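Local coordinates for protein putative carboxylesterase (Lactobacillus plantarum WCFS1, PDB 3BJR) that probably hydrolyses carboxylic esters as an alpha/beta-hydrolase, though its substrate is not established, at residues Leu140-Trp145 against Leu225-Ala230; Val219-Thr224 against Leu240-His245. One frame throughout, in Å; residues are numbered along the deposited sequence.

In the fold
Both contacts involve helix 222-233 of an alpha/beta-hydrolase fold, and both are buried, but they lie in different surroundings, their centres about 15 Å apart. Contact 1 reaches from this helix to helix 133-153, which follows the likely nucleophile elbow; it lies nearer the centre of the chain and depends on one tyrosine meeting two polar side chains. Contact 2 sets the start of the same helix on strand 238-243, the last strand of the sheet in this chain, through small aliphatic groups alone. Leu240 ties them together, because its CD2 lies 3.7 Å from Ala228 CB. The second subunit packs on Leu225, Ala228 and Thr229, which do not touch helix 133-153, and beside contact 2 it extends the sheet.

Contact 1: Leu140-Trp145 against Leu225-Ala230; sequences LYNDYW and LAYATA
Tyr227 reaches across from helix 222-233 to Asn142 and Asp143 on helix 133-153, the helix that follows the probable nucleophile elbow of the alpha/beta-hydrolase fold. From CB the side chain runs toward the other helix, with CG anti to the backbone N (chi1 -172°), and it also packs on Leu167 of strand 165-168. Partway out, the ring edge passes Asp143: CE1 lies 4.1 Å from Asp143 OD1, which sits near the ring plane. The carboxylate is turned 29° from that plane, and Asp143 and the tyrosine pass alongside one another, pointing opposite ways. At the tip, Tyr227 OH comes within 3.6 Å of Asp143 OD1, too far for a hydrogen bond. The carboxylate oxygen has its partner in Asn205 ND2, which helps to fix the acid beside the ring.

Asn142 meets the same hydroxyl from the preceding position on its helix, its amide inclined 57° to the tyrosine ring. Its OD1 accepts from the backbone N of Gln206, so the loop ahead of strand 208-213 holds both polar residues of helix 133-153. The approach is slender, a single phenol end set against two side chains already engaged by that loop, with Asn142 CB and ND2 each 4.0 Å from Tyr227 OH.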
ATOM      1  N   LEU A 140     -12.356  -9.207 -11.202  1.00 32.14           N
ATOM      2  CA  LEU A 140     -12.791 -10.391 -11.869  1.00 34.87           C
ATOM      3  C   LEU A 140     -12.600 -10.291 -13.368  1.00 34.84           C
ATOM      4  O   LEU A 140     -12.363 -11.307 -14.008  1.00 35.62           O
ATOM      5  CB  LEU A 140     -14.255 -10.703 -11.575  1.00 35.70           C
ATOM      6  CG  LEU A 140     -14.633 -11.189 -10.180  1.00 33.52           C
ATOM      7  CD1 LEU A 140     -16.171 -11.188 -10.115  1.00 28.34           C
ATOM      8  CD2 LEU A 140     -14.061 -12.618  -9.817  1.00 27.87           C
ATOM      9  N   TYR A 141     -12.730  -9.093 -13.935  1.00 35.34           N
ATOM     10  CA  TYR A 141     -12.439  -8.891 -15.341  1.00 33.13           C
ATOM     11  C   TYR A 141     -10.944  -9.234 -15.624  1.00 33.62           C
ATOM     12  O   TYR A 141     -10.615  -9.897 -16.618  1.00 33.35           O
ATOM     13  CB  TYR A 141     -12.770  -7.441 -15.773  1.00 33.01           C
ATOM     14  CG  TYR A 141     -12.715  -7.311 -17.251  1.00 31.21           C
ATOM     15  CD1 TYR A 141     -13.776  -7.770 -18.045  1.00 36.18           C
ATOM     16  CD2 TYR A 141     -11.597  -6.776 -17.883  1.00 33.12           C
ATOM     17  CE1 TYR A 141     -13.719  -7.682 -19.440  1.00 33.67           C
ATOM     18  CE2 TYR A 141     -11.533  -6.711 -19.263  1.00 37.71           C
ATOM     19  CZ  TYR A 141     -12.588  -7.172 -20.032  1.00 35.01           C
ATOM     20  OH  TYR A 141     -12.515  -7.077 -21.382  1.00 32.95           O
ATOM     21  N   ASN A 142     -10.052  -8.819 -14.723  1.00 31.57           N
ATOM     22  CA  ASN A 142      -8.639  -9.057 -14.901  1.00 32.31           C
ATOM     23  C   ASN A 142      -8.324 -10.542 -14.884  1.00 34.39           C
ATOM     24  O   ASN A 142      -7.354 -10.977 -15.490  1.00 33.80           O
ATOM     25  CB  ASN A 142      -7.832  -8.353 -13.797  1.00 31.97           C
ATOM     26  CG  ASN A 142      -6.393  -8.118 -14.199  1.00 31.18           C
ATOM     27  OD1 ASN A 142      -6.077  -8.199 -15.377  1.00 33.21           O
ATOM     28  ND2 ASN A 142      -5.533  -7.790 -13.246  1.00 26.49           N
ATOM     29  N   ASP A 143      -9.157 -11.301 -14.176  1.00 34.41           N
ATOM     30  CA  ASP A 143      -9.019 -12.748 -14.060  1.00 34.94           C
ATOM     31  C   ASP A 143      -9.598 -13.547 -15.218  1.00 35.06           C
ATOM     32  O   ASP A 143      -9.091 -14.622 -15.539  1.00 33.09           O
ATOM     33  CB  ASP A 143      -9.787 -13.267 -12.846  1.00 36.98           C
ATOM     34  CG  ASP A 143      -9.135 -12.950 -11.472  1.00 44.52           C
ATOM     35  OD1 ASP A 143      -8.147 -12.165 -11.323  1.00 52.33           O
ATOM     36  OD2 ASP A 143      -9.710 -13.522 -10.507  1.00 42.43           O
ATOM     37  N   TYR A 144     -10.675 -13.052 -15.812  1.00 33.94           N
ATOM     38  CA  TYR A 144     -11.439 -13.809 -16.784  1.00 34.50           C
ATOM     39  C   TYR A 144     -11.572 -13.249 -18.205  1.00 35.79           C
ATOM     40  O   TYR A 144     -12.274 -13.838 -19.033  1.00 32.15           O
ATOM     41  CB  TYR A 144     -12.862 -13.972 -16.242  1.00 37.41           C
ATOM     42  CG  TYR A 144     -13.001 -14.840 -15.013  1.00 39.21           C
ATOM     43  CD1 TYR A 144     -12.592 -16.163 -15.028  1.00 48.46           C
ATOM     44  CD2 TYR A 144     -13.603 -14.359 -13.862  1.00 43.57           C
ATOM     45  CE1 TYR A 144     -12.734 -16.975 -13.908  1.00 51.82           C
ATOM     46  CE2 TYR A 144     -13.751 -15.161 -12.741  1.00 47.22           C
ATOM     47  CZ  TYR A 144     -13.315 -16.458 -12.765  1.00 47.12           C
ATOM     48  OH  TYR A 144     -13.467 -17.263 -11.659  1.00 53.90           O
ATOM     49  N   TRP A 145     -10.937 -12.121 -18.490  1.00 34.89           N
ATOM     50  CA  TRP A 145     -11.044 -11.529 -19.823  1.00 36.09           C
ATOM     51  C   TRP A 145     -10.691 -12.463 -20.981  1.00 36.37           C
ATOM     52  O   TRP A 145     -11.416 -12.479 -21.960  1.00 38.08           O
ATOM     53  CB  TRP A 145     -10.198 -10.258 -19.941  1.00 33.11           C
ATOM     54  CG  TRP A 145      -8.736 -10.431 -19.834  1.00 33.81           C
ATOM     55  CD1 TRP A 145      -8.000 -10.413 -18.695  1.00 32.44           C
ATOM     56  CD2 TRP A 145      -7.797 -10.613 -20.906  1.00 33.95           C
ATOM     57  NE1 TRP A 145      -6.686 -10.606 -18.976  1.00 29.34           N
ATOM     58  CE2 TRP A 145      -6.525 -10.697 -20.330  1.00 29.73           C
ATOM     59  CE3 TRP A 145      -7.911 -10.698 -22.291  1.00 33.88           C
ATOM     60  CZ2 TRP A 145      -5.374 -10.861 -21.088  1.00 34.08           C
ATOM     61  CZ3 TRP A 145      -6.766 -10.874 -23.032  1.00 35.10           C
ATOM     62  CH2 TRP A 145      -5.520 -10.960 -22.433  1.00 32.03           C
ATOM     63  N   LEU A 225      -5.880  -7.204   0.630  1.00 42.60           N
ATOM     64  CA  LEU A 225      -4.561  -7.688   0.949  1.00 43.79           C
ATOM     65  C   LEU A 225      -4.384  -9.096   0.393  1.00 45.64           C
ATOM     66  O   LEU A 225      -3.308  -9.445  -0.052  1.00 46.69           O
ATOM     67  CB  LEU A 225      -4.303  -7.673   2.456  1.00 42.82           C
ATOM     68  CG  LEU A 225      -4.096  -6.308   3.132  1.00 40.38           C
ATOM     69  CD1 LEU A 225      -4.045  -6.480   4.604  1.00 30.62           C
ATOM     70  CD2 LEU A 225      -2.830  -5.679   2.652  1.00 35.33           C
ATOM     71  N   ALA A 226      -5.451  -9.889   0.394  1.00 46.87           N
ATOM     72  CA  ALA A 226      -5.401 -11.263  -0.097  1.00 44.11           C
ATOM     73  C   ALA A 226      -5.254 -11.291  -1.594  1.00 41.24           C
ATOM     74  O   ALA A 226      -4.554 -12.133  -2.113  1.00 43.64           O
ATOM     75  CB  ALA A 226      -6.630 -12.032   0.341  1.00 44.70           C
ATOM     76  N   TYR A 227      -5.917 -10.377  -2.284  1.00 37.69           N
ATOM     77  CA  TYR A 227      -5.812 -10.271  -3.702  1.00 39.33           C
ATOM     78  C   TYR A 227      -4.381  -9.857  -4.079  1.00 41.82           C
ATOM     79  O   TYR A 227      -3.821 -10.391  -5.020  1.00 43.62           O
ATOM     80  CB  TYR A 227      -6.827  -9.231  -4.227  1.00 37.37           C
ATOM     81  CG  TYR A 227      -6.960  -9.145  -5.717  1.00 38.96           C
ATOM     82  CD1 TYR A 227      -7.504 -10.173  -6.436  1.00 41.85           C
ATOM     83  CD2 TYR A 227      -6.609  -7.996  -6.417  1.00 45.28           C
ATOM     84  CE1 TYR A 227      -7.630 -10.093  -7.832  1.00 40.93           C
ATOM     85  CE2 TYR A 227      -6.733  -7.916  -7.803  1.00 44.36           C
ATOM     86  CZ  TYR A 227      -7.260  -8.965  -8.507  1.00 43.40           C
ATOM     87  OH  TYR A 227      -7.396  -8.912  -9.897  1.00 45.53           O
ATOM     88  N   ALA A 228      -3.809  -8.890  -3.360  1.00 42.15           N
ATOM     89  CA  ALA A 228      -2.448  -8.401  -3.626  1.00 37.98           C
ATOM     90  C   ALA A 228      -1.457  -9.537  -3.450  1.00 38.50           C
ATOM     91  O   ALA A 228      -0.535  -9.682  -4.221  1.00 40.81           O
ATOM     92  CB  ALA A 228      -2.123  -7.247  -2.705  1.00 36.30           C
ATOM     93  N   THR A 229      -1.663 -10.338  -2.418  1.00 36.95           N
ATOM     94  CA  THR A 229      -0.849 -11.517  -2.152  1.00 36.58           C
ATOM     95  C   THR A 229      -0.919 -12.525  -3.308  1.00 35.53           C
ATOM     96  O   THR A 229       0.090 -13.143  -3.648  1.00 36.68           O
ATOM     97  CB  THR A 229      -1.277 -12.157  -0.849  1.00 35.70           C
ATOM     98  OG1 THR A 229      -1.256 -11.166   0.174  1.00 41.40           O
ATOM     99  CG2 THR A 229      -0.324 -13.266  -0.421  1.00 33.86           C
ATOM    100  N   ALA A 230      -2.088 -12.652  -3.934  1.00 36.00           N
ATOM    101  CA  ALA A 230      -2.275 -13.568  -5.054  1.00 34.98           C
ATOM    102  C   ALA A 230      -1.583 -12.980  -6.255  1.00 34.95           C
ATOM    103  O   ALA A 230      -0.976 -13.698  -7.034  1.00 35.05           O
ATOM    104  CB  ALA A 230      -3.780 -13.811  -5.353  1.00 34.61           C
TER

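Contact 2: Val219-Thr224 against Leu240-His245; sequences VPATNT and LHVFKH
Ala221 and Val242 make the closer of two aliphatic contacts between the start of helix 222-233 and strand 238-243, within a beta-alpha-beta unit of the alpha/beta-hydrolase fold. The contact is methyl against methyl: Ala221 CB lies 3.7 Å from Val242 CG1. Backbone and side chain agree here, since these two residues also have the nearest CA atoms of the two segments, 7.5 Å apart. Val242 reaches the alanine with the branch that stands anti to its backbone N (chi1 -168°). Ala221 occupies the N-cap position, so the strand is met just where the helix begins.

The second aliphatic contact lies three residues on, in the first turn of the helix. Thr224 CG2 approaches Leu240 CD1 to 3.9 Å, the two side chains running at a slant to each other. The threonine thus turns its methyl to the strand. Leu240 and Val242, two residues apart on the strand, both point toward the helix, which accounts for the spacing of the two touching pairs.

The hydrogen bonds of the strand backbone run to its two neighbours in the sheet: His241 and Phe243 pair with strand 208-213 and the residue after it, Ala214, while Leu240, His241 and Val242 form an antiparallel ladder with a strand of the second subunit, continuing the sheet across the interface. Tyr238 of the second subunit also packs on both Ala221 and Val242. Helix 222-233 lies over one face of strands 208-213 and 238-243, with Ala221 touching Thr212 and Thr224 touching Ile210 as well as the outer strand.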
ATOM      1  N   VAL A 219     -15.575  -2.971   7.109  1.00 41.20           N
ATOM      2  CA  VAL A 219     -14.984  -3.630   5.953  1.00 38.06           C
ATOM      3  C   VAL A 219     -13.456  -3.553   6.054  1.00 39.07           C
ATOM      4  O   VAL A 219     -12.840  -2.652   5.492  1.00 38.16           O
ATOM      5  CB  VAL A 219     -15.436  -2.942   4.686  1.00 33.75           C
ATOM      6  CG1 VAL A 219     -14.887  -3.668   3.462  1.00 34.22           C
ATOM      7  CG2 VAL A 219     -16.965  -2.857   4.643  1.00 36.28           C
ATOM      8  N   PRO A 220     -12.844  -4.483   6.796  1.00 40.12           N
ATOM      9  CA  PRO A 220     -11.395  -4.481   6.829  1.00 40.84           C
ATOM     10  C   PRO A 220     -10.802  -4.663   5.420  1.00 38.34           C
ATOM     11  O   PRO A 220     -11.480  -5.150   4.513  1.00 38.58           O
ATOM     12  CB  PRO A 220     -11.046  -5.671   7.744  1.00 42.95           C
ATOM     13  CG  PRO A 220     -12.294  -5.981   8.488  1.00 43.16           C
ATOM     14  CD  PRO A 220     -13.423  -5.562   7.618  1.00 41.21           C
ATOM     15  N   ALA A 221      -9.550  -4.251   5.246  1.00 35.54           N
ATOM     16  CA  ALA A 221      -8.884  -4.372   3.951  1.00 35.06           C
ATOM     17  C   ALA A 221      -8.326  -5.770   3.677  1.00 34.05           C
ATOM     18  O   ALA A 221      -7.674  -5.949   2.694  1.00 34.56           O
ATOM     19  CB  ALA A 221      -7.745  -3.292   3.810  1.00 34.80           C
ATOM     20  N   THR A 222      -8.609  -6.741   4.535  1.00 36.21           N
ATOM     21  CA  THR A 222      -8.084  -8.095   4.441  1.00 40.47           C
ATOM     22  C   THR A 222      -8.347  -8.779   3.074  1.00 43.07           C
ATOM     23  O   THR A 222      -7.446  -9.398   2.531  1.00 47.19           O
ATOM     24  CB  THR A 222      -8.541  -8.927   5.672  1.00 42.26           C
ATOM     25  OG1 THR A 222      -9.950  -8.998   5.679  1.00 53.47           O
ATOM     26  CG2 THR A 222      -8.116  -8.275   6.982  1.00 35.74           C
ATOM     27  N   ASN A 223      -9.529  -8.618   2.490  1.00 44.72           N
ATOM     28  CA  ASN A 223      -9.809  -9.132   1.148  1.00 48.03           C
ATOM     29  C   ASN A 223      -8.857  -8.584   0.102  1.00 47.19           C
ATOM     30  O   ASN A 223      -8.412  -9.320  -0.757  1.00 47.48           O
ATOM     31  CB  ASN A 223     -11.224  -8.741   0.640  1.00 51.28           C
ATOM     32  CG  ASN A 223     -12.341  -9.557   1.274  1.00 58.43           C
ATOM     33  OD1 ASN A 223     -12.098 -10.583   1.908  1.00 63.69           O
ATOM     34  ND2 ASN A 223     -13.587  -9.099   1.092  1.00 70.30           N
ATOM     35  N   THR A 224      -8.645  -7.274   0.126  1.00 44.83           N
ATOM     36  CA  THR A 224      -7.757  -6.599  -0.815  1.00 44.54           C
ATOM     37  C   THR A 224      -6.293  -7.052  -0.622  1.00 44.88           C
ATOM     38  O   THR A 224      -5.564  -7.262  -1.596  1.00 46.98           O
ATOM     39  CB  THR A 224      -7.944  -5.064  -0.682  1.00 43.75           C
ATOM     40  OG1 THR A 224      -9.317  -4.747  -0.928  1.00 43.56           O
ATOM     41  CG2 THR A 224      -7.075  -4.291  -1.657  1.00 46.72           C
ATOM     42  N   LEU A 240       0.118  -1.430  -4.389  1.00 32.13           N
ATOM     43  CA  LEU A 240      -0.933  -1.434  -3.386  1.00 28.73           C
ATOM     44  C   LEU A 240      -0.743  -0.296  -2.377  1.00 29.00           C
ATOM     45  O   LEU A 240       0.315  -0.150  -1.814  1.00 31.57           O
ATOM     46  CB  LEU A 240      -0.953  -2.774  -2.638  1.00 28.73           C
ATOM     47  CG  LEU A 240      -1.862  -2.988  -1.424  1.00 30.93           C
ATOM     48  CD1 LEU A 240      -3.348  -3.053  -1.836  1.00 28.29           C
ATOM     49  CD2 LEU A 240      -1.470  -4.247  -0.696  1.00 27.19           C
ATOM     50  N   HIS A 241      -1.807   0.450  -2.120  1.00 32.53           N
ATOM     51  CA  HIS A 241      -1.846   1.539  -1.144  1.00 30.33           C
ATOM     52  C   HIS A 241      -3.052   1.394  -0.247  1.00 31.38           C
ATOM     53  O   HIS A 241      -4.179   1.546  -0.701  1.00 31.65           O
ATOM     54  CB  HIS A 241      -1.898   2.847  -1.906  1.00 31.13           C
ATOM     55  CG  HIS A 241      -0.681   3.068  -2.753  1.00 28.68           C
ATOM     56  ND1 HIS A 241       0.508   3.521  -2.226  1.00 34.28           N
ATOM     57  CD2 HIS A 241      -0.453   2.865  -4.072  1.00 32.29           C
ATOM     58  CE1 HIS A 241       1.419   3.575  -3.179  1.00 29.64           C
ATOM     59  NE2 HIS A 241       0.860   3.195  -4.311  1.00 28.37           N
ATOM     60  N   VAL A 242      -2.824   1.010   1.010  1.00 34.02           N
ATOM     61  CA  VAL A 242      -3.887   0.894   2.026  1.00 31.09           C
ATOM     62  C   VAL A 242      -3.715   2.119   2.945  1.00 32.35           C
ATOM     63  O   VAL A 242      -2.807   2.175   3.766  1.00 26.08           O
ATOM     64  CB  VAL A 242      -3.851  -0.448   2.805  1.00 30.16           C
ATOM     65  CG1 VAL A 242      -5.130  -0.633   3.607  1.00 27.81           C
ATOM     66  CG2 VAL A 242      -3.741  -1.602   1.869  1.00 28.93           C
ATOM     67  N   PHE A 243      -4.573   3.110   2.750  1.00 29.58           N
ATOM     68  CA  PHE A 243      -4.510   4.359   3.487  1.00 31.64           C
ATOM     69  C   PHE A 243      -5.450   4.368   4.684  1.00 31.61           C
ATOM     70  O   PHE A 243      -6.489   3.717   4.669  1.00 30.41           O
ATOM     71  CB  PHE A 243      -5.042   5.516   2.620  1.00 33.17           C
ATOM     72  CG  PHE A 243      -4.206   5.904   1.426  1.00 30.76           C
ATOM     73  CD1 PHE A 243      -3.255   6.911   1.543  1.00 37.51           C
ATOM     74  CD2 PHE A 243      -4.461   5.383   0.181  1.00 33.56           C
ATOM     75  CE1 PHE A 243      -2.516   7.332   0.467  1.00 34.78           C
ATOM     76  CE2 PHE A 243      -3.752   5.817  -0.908  1.00 35.05           C
ATOM     77  CZ  PHE A 243      -2.737   6.787  -0.749  1.00 31.34           C
ATOM     78  N   LYS A 244      -5.114   5.135   5.710  1.00 32.04           N
ATOM     79  CA  LYS A 244      -6.065   5.398   6.773  1.00 33.80           C
ATOM     80  C   LYS A 244      -7.038   6.510   6.240  1.00 34.27           C
ATOM     81  O   LYS A 244      -6.856   7.705   6.494  1.00 34.94           O
ATOM     82  CB  LYS A 244      -5.346   5.834   8.008  1.00 33.12           C
ATOM     83  CG  LYS A 244      -6.229   6.037   9.211  1.00 38.83           C
ATOM     84  CD  LYS A 244      -5.446   6.676  10.323  1.00 38.20           C
ATOM     85  CE  LYS A 244      -6.278   7.627  11.131  1.00 45.20           C
ATOM     86  NZ  LYS A 244      -5.401   8.430  12.034  1.00 62.75           N
ATOM     87  N   HIS A 245      -8.073   6.077   5.535  1.00 34.48           N
ATOM     88  CA  HIS A 245      -9.043   6.949   4.848  1.00 34.13           C
ATOM     89  C   HIS A 245     -10.486   6.917   5.364  1.00 36.43           C
ATOM     90  O   HIS A 245     -11.379   7.575   4.780  1.00 35.08           O
ATOM     91  CB  HIS A 245      -9.050   6.587   3.356  1.00 35.20           C
ATOM     92  CG  HIS A 245      -8.009   7.293   2.541  1.00 35.54           C
ATOM     93  ND1 HIS A 245      -7.937   7.152   1.169  1.00 38.91           N
ATOM     94  CD2 HIS A 245      -7.057   8.196   2.879  1.00 32.30           C
ATOM     95  CE1 HIS A 245      -6.946   7.891   0.711  1.00 39.35           C
ATOM     96  NE2 HIS A 245      -6.402   8.542   1.722  1.00 33.24           N
TER